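Local coordinates for chitin oligosaccahride binding protein NagB1 (PDB 7EHP) that binds chitin oligosaccharides such as N,N'-diacetylchitobiose and N,N',N''-triacetylchitotriose, probably as the extracellular solute-binding component of a sugar uptake system, at residues Thr2-Thr8 / Arg36-Val42; Val10-Val14 / Gln229-Arg233; Leu16-Met20 / Arg315-Ser320; Gly112-Ala116 / Ile304-Tyr308. One frame throughout, in Å; residues are numbered along the deposited sequence.

Contact 1 (Thr2-Thr8 / Arg36-Val42); sequences TVSLRHT and RVELEGV
His7 folds back over Gly41 at the tightly packed end of this strand pair. A first torsion of 67° sets CG between the backbone N and the carbonyl carbon, laying one imidazole face on the glycine; Gly41 CA stands 3.5 Å from the centroid of the His7 ring, a CH-pi contact with no space for a side chain in between. On the same face of the sheet Leu5 and Leu39 run side by side, Leu39 CD2 3.7 Å from Leu5 CB, and helix 15-31 covers His7 and Leu39. That helix links the two parallel strands into a beta-alpha-beta unit, bonded through the backbone from Val3 N to Arg36 O as far as Val42 N to His7 O. The opposite face carries a side-on salt bridge in which Arg6 NE (2.9 Å) and Arg6 NH2 (2.7 Å) both hold Glu40 OE2. The oxygen lies in the guanidinium plane, yet both nitrogens meet it from above the carboxylate, the two planes being 63° apart. Glu55 and Asn47 of helix 44-58 engage the same guanidinium. Packing slackens at the exposed start of the strands, where Thr2 N reaches Arg36 O only through a weak bond and the carboxylate of Glu38 bends away.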
loop_
_atom_site.group_PDB
_atom_site.type_symbol
_atom_site.label_atom_id
_atom_site.label_comp_id
_atom_site.label_asym_id
_atom_site.label_seq_id
_atom_site.Cartn_x
_atom_site.Cartn_y
_atom_site.Cartn_z
ATOM N N THR A 2 10.508 23.070 -13.717
ATOM C CA THR A 2 10.059 23.274 -15.091
ATOM C C THR A 2 9.600 21.952 -15.716
ATOM O O THR A 2 8.671 21.943 -16.521
ATOM C CB THR A 2 11.157 23.905 -15.948
ATOM O OG1 THR A 2 11.622 25.096 -15.303
ATOM C CG2 THR A 2 10.621 24.255 -17.338
ATOM N N VAL A 3 10.238 20.841 -15.348
ATOM C CA VAL A 3 9.653 19.510 -15.518
ATOM C C VAL A 3 9.246 19.027 -14.128
ATOM O O VAL A 3 10.107 18.759 -13.279
ATOM C CB VAL A 3 10.616 18.522 -16.184
ATOM C CG1 VAL A 3 10.133 17.094 -15.961
ATOM C CG2 VAL A 3 10.725 18.808 -17.684
ATOM N N SER A 4 7.939 18.918 -13.891
ATOM C CA SER A 4 7.421 18.633 -12.559
ATOM C C SER A 4 7.456 17.140 -12.265
ATOM O O SER A 4 7.116 16.308 -13.117
ATOM C CB SER A 4 5.992 19.161 -12.426
ATOM O OG SER A 4 5.245 18.867 -13.593
ATOM N N LEU A 5 7.871 16.804 -11.047
ATOM C CA LEU A 5 7.972 15.420 -10.593
ATOM C C LEU A 5 7.206 15.343 -9.279
ATOM O O LEU A 5 7.732 15.732 -8.236
ATOM C CB LEU A 5 9.424 14.980 -10.415
ATOM C CG LEU A 5 9.677 13.460 -10.450
ATOM C CD1 LEU A 5 11.170 13.121 -10.551
ATOM C CD2 LEU A 5 9.057 12.727 -9.282
ATOM N N ARG A 6 5.980 14.826 -9.329
ATOM C CA ARG A 6 5.132 14.730 -8.143
ATOM C C ARG A 6 5.397 13.411 -7.417
ATOM O O ARG A 6 5.297 12.331 -8.010
ATOM C CB ARG A 6 3.660 14.837 -8.535
ATOM C CG ARG A 6 2.691 14.382 -7.439
ATOM C CD ARG A 6 2.460 15.462 -6.403
ATOM N NE ARG A 6 2.137 16.763 -6.993
ATOM C CZ ARG A 6 0.978 17.091 -7.564
ATOM N NH1 ARG A 6 -0.032 16.223 -7.638
ATOM N NH2 ARG A 6 0.824 18.307 -8.060
ATOM N N HIS A 7 5.726 13.498 -6.135
ATOM C CA HIS A 7 5.999 12.318 -5.330
ATOM C C HIS A 7 5.322 12.482 -3.976
ATOM O O HIS A 7 4.893 13.578 -3.594
ATOM C CB HIS A 7 7.503 12.129 -5.135
ATOM C CG HIS A 7 8.111 13.208 -4.299
ATOM N ND1 HIS A 7 8.143 13.146 -2.922
ATOM C CD2 HIS A 7 8.633 14.411 -4.633
ATOM C CE1 HIS A 7 8.692 14.248 -2.446
ATOM N NE2 HIS A 7 9.002 15.030 -3.464
ATOM N N THR A 8 5.266 11.390 -3.216
ATOM C CA THR A 8 4.629 11.418 -1.905
ATOM C C THR A 8 5.614 11.181 -0.772
ATOM O O THR A 8 5.189 10.885 0.355
ATOM C CB THR A 8 3.503 10.384 -1.838
ATOM O OG1 THR A 8 4.050 9.075 -2.006
ATOM C CG2 THR A 8 2.487 10.635 -2.945
ATOM N N ARG A 36 15.571 21.416 -15.915
ATOM C CA ARG A 36 15.434 21.761 -14.506
ATOM C C ARG A 36 14.275 20.943 -13.942
ATOM O O ARG A 36 13.128 21.102 -14.376
ATOM C CB ARG A 36 15.238 23.272 -14.358
ATOM C CG ARG A 36 16.483 24.014 -14.922
ATOM C CD ARG A 36 16.476 25.520 -14.744
ATOM N NE ARG A 36 15.251 26.124 -15.253
ATOM C CZ ARG A 36 14.509 26.985 -14.564
ATOM N NH1 ARG A 36 14.877 27.349 -13.335
ATOM N NH2 ARG A 36 13.400 27.482 -15.105
ATOM N N VAL A 37 14.579 20.021 -13.027
ATOM C CA VAL A 37 13.566 19.132 -12.455
ATOM C C VAL A 37 13.077 19.736 -11.150
ATOM O O VAL A 37 13.877 20.164 -10.311
ATOM C CB VAL A 37 14.105 17.709 -12.233
ATOM C CG1 VAL A 37 13.072 16.856 -11.456
ATOM C CG2 VAL A 37 14.455 17.062 -13.584
ATOM N N GLU A 38 11.767 19.770 -10.977
ATOM C CA GLU A 38 11.136 20.498 -9.883
ATOM C C GLU A 38 10.327 19.444 -9.110
ATOM O O GLU A 38 9.217 19.072 -9.496
ATOM C CB GLU A 38 10.332 21.680 -10.529
ATOM C CG GLU A 38 9.225 22.465 -9.821
ATOM C CD GLU A 38 9.695 23.389 -8.695
ATOM O OE1 GLU A 38 8.872 23.651 -7.787
ATOM O OE2 GLU A 38 10.863 23.843 -8.704
ATOM N N LEU A 39 10.937 18.903 -8.061
ATOM C CA LEU A 39 10.271 17.932 -7.204
ATOM C C LEU A 39 9.193 18.624 -6.384
ATOM O O LEU A 39 9.410 19.720 -5.861
ATOM C CB LEU A 39 11.282 17.275 -6.269
ATOM C CG LEU A 39 12.254 16.244 -6.830
ATOM C CD1 LEU A 39 13.230 15.866 -5.744
ATOM C CD2 LEU A 39 11.505 15.007 -7.309
ATOM N N GLU A 40 8.027 17.983 -6.273
ATOM C CA GLU A 40 6.939 18.477 -5.439
ATOM C C GLU A 40 6.398 17.296 -4.645
ATOM O O GLU A 40 5.855 16.351 -5.225
ATOM C CB GLU A 40 5.825 19.139 -6.265
ATOM C CG GLU A 40 4.617 19.572 -5.394
ATOM C CD GLU A 40 3.413 20.041 -6.187
ATOM O OE1 GLU A 40 2.762 21.004 -5.736
ATOM O OE2 GLU A 40 3.101 19.455 -7.257
ATOM N N GLY A 41 6.560 17.342 -3.323
ATOM C CA GLY A 41 6.049 16.293 -2.462
ATOM C C GLY A 41 4.679 16.651 -1.918
ATOM O O GLY A 41 4.475 17.744 -1.386
ATOM N N VAL A 42 3.740 15.732 -2.073
ATOM C CA VAL A 42 2.383 15.899 -1.578
ATOM C C VAL A 42 2.039 14.648 -0.787
ATOM O O VAL A 42 2.294 13.529 -1.251
ATOM C CB VAL A 42 1.386 16.129 -2.734
ATOM C CG1 VAL A 42 -0.052 16.172 -2.226
ATOM C CG2 VAL A 42 1.731 17.418 -3.495
#

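Contact 2 (Val10-Val14 / Gln229-Arg233); sequences VRDDV and QYAFR
Arg11 meets Gln229 end-on: NH1 (2.9 Å) and NH2 (3.0 Å) both donate to Gln229 OE1, which lies in the guanidinium plane. The amide is turned 41° from that plane, and NH1 stands above the carbonyl while NH2 comes closer to its plane. A bend at chi3 (57°) turns the end of the Arg11 chain, and its NH2 also reaches Asp13 OD2 at the anti lone pair. Asp13 and Arg233 approach from opposite directions, with carboxylate and guanidinium 71° apart. Arg233 NH1 sits 2.8 Å from Asp13 OD2; the oxygen is in the plane of the arginine, but the nitrogen arrives from above the carboxylate. Asp13 OD2 is thus shared by two arginines, whose positive charges it probably helps to balance. In the bilobed fold of periplasmic-type binding proteins, this network joins the loop after strand 3-7 to helix 225-233, consistent with a bridge between the lobes close to the glycan, a bound NAG lying about 6 Å from the Arg11 side chain. With a leucine in place of Arg11, Gln229 OE1 would probably lose both these donors and Asp13 one of its two arginine partners. Tyr230 borders the Asp13-Arg233 pair: Tyr230 CD1 lies over one face of the Arg233 guanidinium, toward its rim, while Asp13 OD2 is at the ring edge, 3.8 Å from Tyr230 CE1. Lys255 forms a salt bridge to Asp13 OD1, and Gln229 NE2 binds Asp242.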
loop_
_atom_site.group_PDB
_atom_site.type_symbol
_atom_site.label_atom_id
_atom_site.label_comp_id
_atom_site.label_asym_id
_atom_site.label_seq_id
_atom_site.Cartn_x
_atom_site.Cartn_y
_atom_site.Cartn_z
ATOM N N VAL A 10 7.225 12.519 1.714
ATOM C CA VAL A 10 7.251 13.804 2.409
ATOM C C VAL A 10 7.641 13.695 3.879
ATOM O O VAL A 10 8.039 14.712 4.468
ATOM C CB VAL A 10 5.901 14.540 2.278
ATOM C CG1 VAL A 10 5.611 14.835 0.810
ATOM C CG2 VAL A 10 4.761 13.717 2.949
ATOM N N ARG A 11 7.552 12.510 4.484
ATOM C CA ARG A 11 7.890 12.335 5.891
ATOM C C ARG A 11 9.400 12.370 6.097
ATOM O O ARG A 11 10.161 11.860 5.264
ATOM C CB ARG A 11 7.330 10.996 6.390
ATOM C CG ARG A 11 5.892 11.098 6.843
ATOM C CD ARG A 11 5.346 9.778 7.364
ATOM N NE ARG A 11 6.109 9.185 8.466
ATOM C CZ ARG A 11 5.975 7.904 8.824
ATOM N NH1 ARG A 11 5.120 7.132 8.157
ATOM N NH2 ARG A 11 6.686 7.393 9.829
ATOM N N ASP A 12 9.838 12.969 7.218
ATOM C CA ASP A 12 11.259 12.925 7.559
ATOM C C ASP A 12 11.750 11.490 7.682
ATOM O O ASP A 12 12.900 11.187 7.333
ATOM C CB ASP A 12 11.553 13.659 8.875
ATOM C CG ASP A 12 11.233 15.142 8.825
ATOM O OD1 ASP A 12 11.259 15.779 7.739
ATOM O OD2 ASP A 12 10.943 15.671 9.913
ATOM N N ASP A 13 10.906 10.597 8.216
ATOM C CA ASP A 13 11.310 9.201 8.337
ATOM C C ASP A 13 11.683 8.578 6.987
ATOM O O ASP A 13 12.510 7.658 6.955
ATOM C CB ASP A 13 10.205 8.365 8.996
ATOM C CG ASP A 13 10.170 8.516 10.507
ATOM O OD1 ASP A 13 11.180 8.988 11.104
ATOM O OD2 ASP A 13 9.127 8.163 11.093
ATOM N N VAL A 14 11.074 9.013 5.876
ATOM C CA VAL A 14 11.418 8.422 4.573
ATOM C C VAL A 14 12.405 9.303 3.807
ATOM O O VAL A 14 12.422 9.306 2.569
ATOM C CB VAL A 14 10.171 8.134 3.707
ATOM C CG1 VAL A 14 9.252 7.109 4.391
ATOM C CG2 VAL A 14 9.414 9.425 3.322
ATOM N N GLN A 229 3.325 3.591 13.598
ATOM C CA GLN A 229 4.698 3.156 13.415
ATOM C C GLN A 229 5.571 3.608 14.576
ATOM O O GLN A 229 6.475 2.878 15.000
ATOM C CB GLN A 229 5.223 3.680 12.075
ATOM C CG GLN A 229 4.460 3.052 10.893
ATOM C CD GLN A 229 4.817 3.635 9.539
ATOM O OE1 GLN A 229 5.574 4.601 9.435
ATOM N NE2 GLN A 229 4.284 3.033 8.484
ATOM N N TYR A 230 5.304 4.797 15.126
ATOM C CA TYR A 230 5.996 5.178 16.351
ATOM C C TYR A 230 5.746 4.145 17.444
ATOM O O TYR A 230 6.692 3.630 18.055
ATOM C CB TYR A 230 5.540 6.555 16.830
ATOM C CG TYR A 230 5.682 7.723 15.877
ATOM C CD1 TYR A 230 6.630 7.739 14.848
ATOM C CD2 TYR A 230 4.872 8.845 16.040
ATOM C CE1 TYR A 230 6.740 8.869 13.991
ATOM C CE2 TYR A 230 4.966 9.950 15.198
ATOM C CZ TYR A 230 5.890 9.966 14.185
ATOM O OH TYR A 230 5.934 11.091 13.398
ATOM N N ALA A 231 4.468 3.821 17.695
ATOM C CA ALA A 231 4.127 2.936 18.809
ATOM C C ALA A 231 4.827 1.600 18.670
ATOM O O ALA A 231 5.410 1.090 19.633
ATOM C CB ALA A 231 2.611 2.734 18.901
ATOM N N PHE A 232 4.802 1.027 17.460
ATOM C CA PHE A 232 5.461 -0.254 17.248
ATOM C C PHE A 232 6.976 -0.141 17.407
ATOM O O PHE A 232 7.604 -0.955 18.096
ATOM C CB PHE A 232 5.108 -0.803 15.870
ATOM C CG PHE A 232 5.723 -2.133 15.590
ATOM C CD1 PHE A 232 5.331 -3.256 16.323
ATOM C CD2 PHE A 232 6.713 -2.265 14.622
ATOM C CE1 PHE A 232 5.901 -4.493 16.086
ATOM C CE2 PHE A 232 7.300 -3.491 14.377
ATOM C CZ PHE A 232 6.885 -4.621 15.110
ATOM N N ARG A 233 7.599 0.840 16.751
ATOM C CA ARG A 233 9.057 0.867 16.786
ATOM C C ARG A 233 9.589 1.286 18.154
ATOM O O ARG A 233 10.731 0.953 18.497
ATOM C CB ARG A 233 9.603 1.776 15.676
ATOM C CG ARG A 233 9.822 3.225 16.055
ATOM C CD ARG A 233 10.236 4.044 14.820
ATOM N NE ARG A 233 10.256 5.474 15.114
ATOM C CZ ARG A 233 10.089 6.431 14.208
ATOM N NH1 ARG A 233 9.877 6.122 12.930
ATOM N NH2 ARG A 233 10.118 7.697 14.587
HETATM O O HOH W 1 11.255 9.933 13.606
#

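Contact 3 (Leu16-Met20 / Arg315-Ser320). With NAG (2-acetamido-2-deoxy-beta-D-glucopyranose), chain C.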
loop_
_atom_site.group_PDB
_atom_site.type_symbol
_atom_site.label_atom_id
_atom_site.label_comp_id
_atom_site.label_asym_id
_atom_site.label_seq_id
_atom_site.Cartn_x
_atom_site.Cartn_y
_atom_site.Cartn_z
ATOM N N LEU A 16 15.542 9.009 3.175
ATOM C CA LEU A 16 16.410 8.337 2.203
ATOM C C LEU A 16 15.702 8.127 0.865
ATOM O O LEU A 16 16.336 8.228 -0.197
ATOM C CB LEU A 16 16.902 7.001 2.762
ATOM C CG LEU A 16 17.915 7.135 3.898
ATOM C CD1 LEU A 16 18.088 5.792 4.587
ATOM C CD2 LEU A 16 19.256 7.658 3.377
ATOM N N ARG A 17 14.387 7.871 0.891
ATOM C CA ARG A 17 13.641 7.717 -0.360
ATOM C C ARG A 17 13.576 9.030 -1.138
ATOM O O ARG A 17 13.654 9.021 -2.373
ATOM C CB ARG A 17 12.231 7.197 -0.082
ATOM C CG ARG A 17 12.196 5.823 0.584
ATOM C CD ARG A 17 10.797 5.232 0.560
ATOM N NE ARG A 17 10.489 4.605 -0.723
ATOM C CZ ARG A 17 9.384 3.905 -0.960
ATOM N NH1 ARG A 17 8.487 3.754 0.003
ATOM N NH2 ARG A 17 9.166 3.367 -2.156
ATOM N N LEU A 18 13.424 10.165 -0.444
ATOM C CA LEU A 18 13.437 11.449 -1.143
ATOM C C LEU A 18 14.836 11.780 -1.652
ATOM O O LEU A 18 14.998 12.262 -2.781
ATOM C CB LEU A 18 12.929 12.568 -0.242
ATOM C CG LEU A 18 12.860 13.982 -0.843
ATOM C CD1 LEU A 18 12.252 14.022 -2.254
ATOM C CD2 LEU A 18 12.116 14.917 0.104
ATOM N N LYS A 19 15.852 11.530 -0.831
ATOM C CA LYS A 19 17.227 11.732 -1.269
ATOM C C LYS A 19 17.525 10.946 -2.543
ATOM O O LYS A 19 18.235 11.442 -3.429
ATOM C CB LYS A 19 18.188 11.348 -0.144
ATOM C CG LYS A 19 19.657 11.510 -0.494
ATOM C CD LYS A 19 19.975 12.930 -0.955
ATOM C CE LYS A 19 21.470 13.221 -0.799
ATOM N NZ LYS A 19 22.240 12.494 -1.846
ATOM N N MET A 20 16.962 9.736 -2.676
ATOM C CA MET A 20 17.136 8.986 -3.920
ATOM C C MET A 20 16.451 9.702 -5.077
ATOM O O MET A 20 17.014 9.807 -6.172
ATOM C CB MET A 20 16.612 7.552 -3.779
ATOM C CG MET A 20 17.059 6.601 -4.892
ATOM S SD MET A 20 16.551 4.855 -4.730
ATOM C CE MET A 20 15.023 4.855 -5.679
ATOM N N ARG A 315 19.227 -0.219 -4.292
ATOM C CA ARG A 315 19.479 0.834 -3.314
ATOM C C ARG A 315 18.303 0.979 -2.348
ATOM O O ARG A 315 18.481 0.998 -1.121
ATOM C CB ARG A 315 19.766 2.148 -4.042
ATOM C CG ARG A 315 19.860 3.355 -3.120
ATOM C CD ARG A 315 20.484 4.558 -3.816
ATOM N NE ARG A 315 20.352 5.778 -3.007
ATOM C CZ ARG A 315 20.668 6.998 -3.433
ATOM N NH1 ARG A 315 21.152 7.162 -4.665
ATOM N NH2 ARG A 315 20.510 8.051 -2.635
ATOM N N GLN A 316 17.086 1.074 -2.882
ATOM C CA GLN A 316 15.933 1.286 -2.017
ATOM C C GLN A 316 15.636 0.043 -1.197
ATOM O O GLN A 316 15.081 0.142 -0.097
ATOM C CB GLN A 316 14.718 1.706 -2.841
ATOM C CG GLN A 316 14.239 0.621 -3.789
ATOM C CD GLN A 316 12.939 0.978 -4.466
ATOM O OE1 GLN A 316 12.601 2.159 -4.593
ATOM N NE2 GLN A 316 12.192 -0.044 -4.904
ATOM N N LEU A 317 16.029 -1.132 -1.694
ATOM C CA LEU A 317 15.895 -2.347 -0.895
ATOM C C LEU A 317 16.862 -2.325 0.282
ATOM O O LEU A 317 16.470 -2.564 1.430
ATOM C CB LEU A 317 16.136 -3.583 -1.765
ATOM C CG LEU A 317 16.205 -4.892 -0.976
ATOM C CD1 LEU A 317 14.852 -5.158 -0.299
ATOM C CD2 LEU A 317 16.594 -6.069 -1.865
ATOM N N LYS A 318 18.132 -2.020 0.003
ATOM C CA LYS A 318 19.178 -2.013 1.019
ATOM C C LYS A 318 18.973 -0.883 2.017
ATOM O O LYS A 318 19.134 -1.079 3.227
ATOM C CB LYS A 318 20.537 -1.882 0.328
ATOM C CG LYS A 318 21.776 -1.951 1.218
ATOM C CD LYS A 318 22.999 -1.465 0.434
ATOM C CE LYS A 318 24.309 -1.670 1.177
ATOM N NZ LYS A 318 25.466 -1.170 0.362
ATOM N N GLU A 319 18.610 0.305 1.524
ATOM C CA GLU A 319 18.510 1.490 2.369
ATOM C C GLU A 319 17.231 1.526 3.193
ATOM O O GLU A 319 17.221 2.060 4.308
ATOM C CB GLU A 319 18.565 2.742 1.500
ATOM C CG GLU A 319 19.946 3.142 1.075
ATOM C CD GLU A 319 19.939 4.435 0.309
ATOM O OE1 GLU A 319 21.041 4.886 -0.088
ATOM O OE2 GLU A 319 18.829 4.986 0.090
ATOM N N SER A 320 16.146 1.000 2.653
ATOM C CA SER A 320 14.846 1.289 3.208
ATOM C C SER A 320 13.915 0.087 3.233
ATOM O O SER A 320 12.789 0.229 3.706
ATOM C CB SER A 320 14.196 2.443 2.425
ATOM O OG SER A 320 14.832 3.690 2.674
HETATM C C1 NAG C . 4.307 4.393 -0.379
HETATM C C2 NAG C . 3.934 3.104 -1.107
HETATM C C3 NAG C . 2.415 2.999 -1.245
HETATM C C4 NAG C . 1.700 3.280 0.080
HETATM C C5 NAG C . 2.297 4.509 0.782
HETATM C C6 NAG C . 1.748 4.792 2.164
HETATM C C7 NAG C . 5.806 2.560 -2.616
HETATM C C8 NAG C . 6.268 2.523 -4.043
HETATM N N2 NAG C . 4.568 3.026 -2.416
HETATM O O1 NAG C . 5.686 4.503 -0.296
HETATM O O3 NAG C . 2.089 1.708 -1.755
HETATM O O4 NAG C . 0.360 3.644 -0.235
HETATM O O5 NAG C . 3.720 4.391 0.905
HETATM O O6 NAG C . 2.126 6.102 2.583
HETATM O O7 NAG C . 6.527 2.195 -1.688
HETATM O O HOH W 2 19.030 7.531 -0.324
HETATM O O HOH W 3 12.441 4.474 -2.586
HETATM O O HOH W 4 10.218 4.220 -4.952
#
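Met20 and Arg315 slide past each other in opposite directions where helices 15-31 and 310-320 pack nearly antiparallel, their local axes 10.6 Å apart and 153° from one N-to-C direction to the other. With CG anti to the backbone N (chi1 -166°), the methionine runs along the arginine. Its CB is 4.1 Å from Arg315 NH2, and Met20 CG rests over the centre of the guanidinium, 3.8 Å above the plane. Met20 SD then passes the aliphatic part of the arginine, 4.0 Å from Arg315 CD, and the terminal CE stops 3.8 Å from Gln316 OE1. The other end of that amide, Gln316 NE2, is bonded to Thr115 O. At the guanidinium edge a water accepts from Arg315 NH2 (2.8 Å) and donates to Leu16 O and Glu319 OE2, knitting the helices together in the absence of any direct hydrogen bond between the two segments. Asp23 forms a salt bridge with the same NH2. An alanine at Arg315 is likely to leave Met20 without the flat group beneath its CG and Asp23 without one of its charged mates. Toward the glycan pocket, two further waters connect Gln316 OE1 to the Arg17 guanidinium, one at NE and one at NH2. Arg17 NH1 (3.0 Å) and NH2 (2.9 Å) both donate to O7 of the bound NAG, the acetamido oxygen lying in the guanidinium plane.

Contact 4 (Gly112-Ala116 / Ile304-Tyr308)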
loop_
_atom_site.group_PDB
_atom_site.type_symbol
_atom_site.label_atom_id
_atom_site.label_comp_id
_atom_site.label_asym_id
_atom_site.label_seq_id
_atom_site.Cartn_x
_atom_site.Cartn_y
_atom_site.Cartn_z
ATOM N N GLY A 112 1.840 2.960 -16.756
ATOM C CA GLY A 112 2.631 3.326 -15.597
ATOM C C GLY A 112 3.580 2.195 -15.288
ATOM O O GLY A 112 3.490 1.106 -15.868
ATOM N N LEU A 113 4.509 2.471 -14.375
ATOM C CA LEU A 113 5.526 1.493 -13.991
ATOM C C LEU A 113 5.583 1.412 -12.473
ATOM O O LEU A 113 5.828 2.444 -11.811
ATOM C CB LEU A 113 6.899 1.859 -14.579
ATOM C CG LEU A 113 7.020 1.909 -16.109
ATOM C CD1 LEU A 113 8.400 2.428 -16.558
ATOM C CD2 LEU A 113 6.705 0.546 -16.741
ATOM N N PRO A 114 5.380 0.235 -11.879
ATOM C CA PRO A 114 5.506 0.114 -10.425
ATOM C C PRO A 114 6.960 0.219 -10.014
ATOM O O PRO A 114 7.847 -0.349 -10.660
ATOM C CB PRO A 114 4.952 -1.290 -10.142
ATOM C CG PRO A 114 5.272 -2.039 -11.386
ATOM C CD PRO A 114 4.988 -1.049 -12.492
ATOM N N THR A 115 7.209 0.970 -8.940
ATOM C CA THR A 115 8.565 1.062 -8.421
ATOM C C THR A 115 8.827 0.058 -7.326
ATOM O O THR A 115 9.981 -0.086 -6.916
ATOM C CB THR A 115 8.866 2.452 -7.850
ATOM O OG1 THR A 115 7.886 2.779 -6.860
ATOM C CG2 THR A 115 8.923 3.528 -8.964
ATOM N N ALA A 116 7.782 -0.592 -6.810
ATOM C CA ALA A 116 7.929 -1.509 -5.695
ATOM C C ALA A 116 6.940 -2.657 -5.827
ATOM O O ALA A 116 5.888 -2.526 -6.453
ATOM C CB ALA A 116 7.691 -0.815 -4.351
ATOM N N ILE A 304 12.841 7.227 -16.295
ATOM C CA ILE A 304 12.589 5.791 -16.380
ATOM C C ILE A 304 13.898 5.016 -16.371
ATOM O O ILE A 304 14.048 4.023 -15.644
ATOM C CB ILE A 304 11.751 5.485 -17.630
ATOM C CG1 ILE A 304 10.343 6.044 -17.451
ATOM C CG2 ILE A 304 11.713 3.988 -17.888
ATOM C CD1 ILE A 304 9.494 5.942 -18.693
ATOM N N LYS A 305 14.876 5.471 -17.152
ATOM C CA LYS A 305 16.133 4.741 -17.256
ATOM C C LYS A 305 16.855 4.686 -15.916
ATOM O O LYS A 305 17.473 3.671 -15.578
ATOM C CB LYS A 305 17.022 5.383 -18.325
ATOM C CG LYS A 305 18.220 4.533 -18.673
ATOM C CD LYS A 305 18.906 5.027 -19.928
ATOM C CE LYS A 305 20.317 4.462 -19.999
ATOM N NZ LYS A 305 21.137 5.093 -21.063
ATOM N N ILE A 306 16.774 5.758 -15.129
ATOM C CA ILE A 306 17.485 5.781 -13.856
ATOM C C ILE A 306 16.674 5.080 -12.763
ATOM O O ILE A 306 17.178 4.183 -12.073
ATOM C CB ILE A 306 17.836 7.235 -13.481
ATOM C CG1 ILE A 306 18.725 7.845 -14.571
ATOM C CG2 ILE A 306 18.539 7.302 -12.137
ATOM C CD1 ILE A 306 18.565 9.354 -14.751
ATOM N N MET A 307 15.401 5.457 -12.592
ATOM C CA MET A 307 14.607 4.879 -11.501
ATOM C C MET A 307 14.439 3.371 -11.669
ATOM O O MET A 307 14.598 2.602 -10.714
ATOM C CB MET A 307 13.242 5.565 -11.426
ATOM C CG MET A 307 12.241 4.947 -10.423
ATOM S SD MET A 307 12.800 5.041 -8.708
ATOM C CE MET A 307 12.078 6.589 -8.184
ATOM N N TYR A 308 14.125 2.928 -12.878
ATOM C CA TYR A 308 13.814 1.526 -13.123
ATOM C C TYR A 308 15.076 0.806 -13.592
ATOM O O TYR A 308 15.190 0.314 -14.713
ATOM C CB TYR A 308 12.668 1.414 -14.115
ATOM C CG TYR A 308 11.436 2.111 -13.608
ATOM C CD1 TYR A 308 10.615 1.496 -12.671
ATOM C CD2 TYR A 308 11.095 3.385 -14.059
ATOM C CE1 TYR A 308 9.491 2.135 -12.177
ATOM C CE2 TYR A 308 9.972 4.034 -13.574
ATOM C CZ TYR A 308 9.171 3.398 -12.637
ATOM O OH TYR A 308 8.046 4.018 -12.156
#
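Leu113 O accepts a short hydrogen bond from Tyr308 OH, 2.7 Å away and well above the carbonyl plane (43° out of it). The oblique approach lets the phenol lie against the side chain of the residue whose carbonyl it binds. Leu113 CB is 3.4 Å from Tyr308 CZ, and Leu113 CD1 stands 3.9 Å from the centroid of the Tyr308 ring, a CH-pi contact over the face. The opposite face is covered from within its own segment by Met307 CG, centred over the ring, so the aromatic plane is sandwiched between aliphatic groups. Pro114 O takes the rim near the ring plane, 3.3 Å from Tyr308 CE1. Thr115 closes the hydroxyl end: its CG2 is 3.3 Å from Tyr308 OH and 3.9 Å from Met307 CG. The same methyl that covers the ring, Leu113 CD1, also meets Ile304 CG2 at 3.9 Å, and both residues also touch helix 86-92. Tyr308 is the first residue to leave helix 294-307; its CG lies anti to the carbonyl carbon (chi1 -59°), which directs the ring across to the strand. Every residue that touches here is buried, and the phenol is gripped at its oxygen, both faces and rim, which probably fixes its rotation. Tyr286 of the neighbouring strand 277-288 packs on Thr115, Met307 and Tyr308 alike. Past the tyrosine, strand 109-125 carries Thr115 and Ala116 to the bound NAG, so this helix-on-sheet packing lies directly behind the glycan-binding site of a bilobed solute-binding protein.

Overall arrangement
Contact 4 is the wholly buried one, apolar apart from a single phenol bond, whereas contacts 1, 2 and 3 are partly buried and more polar. Contacts 1 and 4 reach the same mixed sheet but do not touch: one pairs two of its strands, the other lays a helix end on it. Helix 15-31, between the strands of contact 1, carries half of contact 3, and Leu18 packs on His7 and Leu39. Contact 3 adjoins contact 4 where Met20 CE meets Met307 SD. Contact 2, about 24 Å from contact 4 between centres, relies on charge networks instead. Contacts 3 and 4 include pocket residues, and the glycan lies near all four.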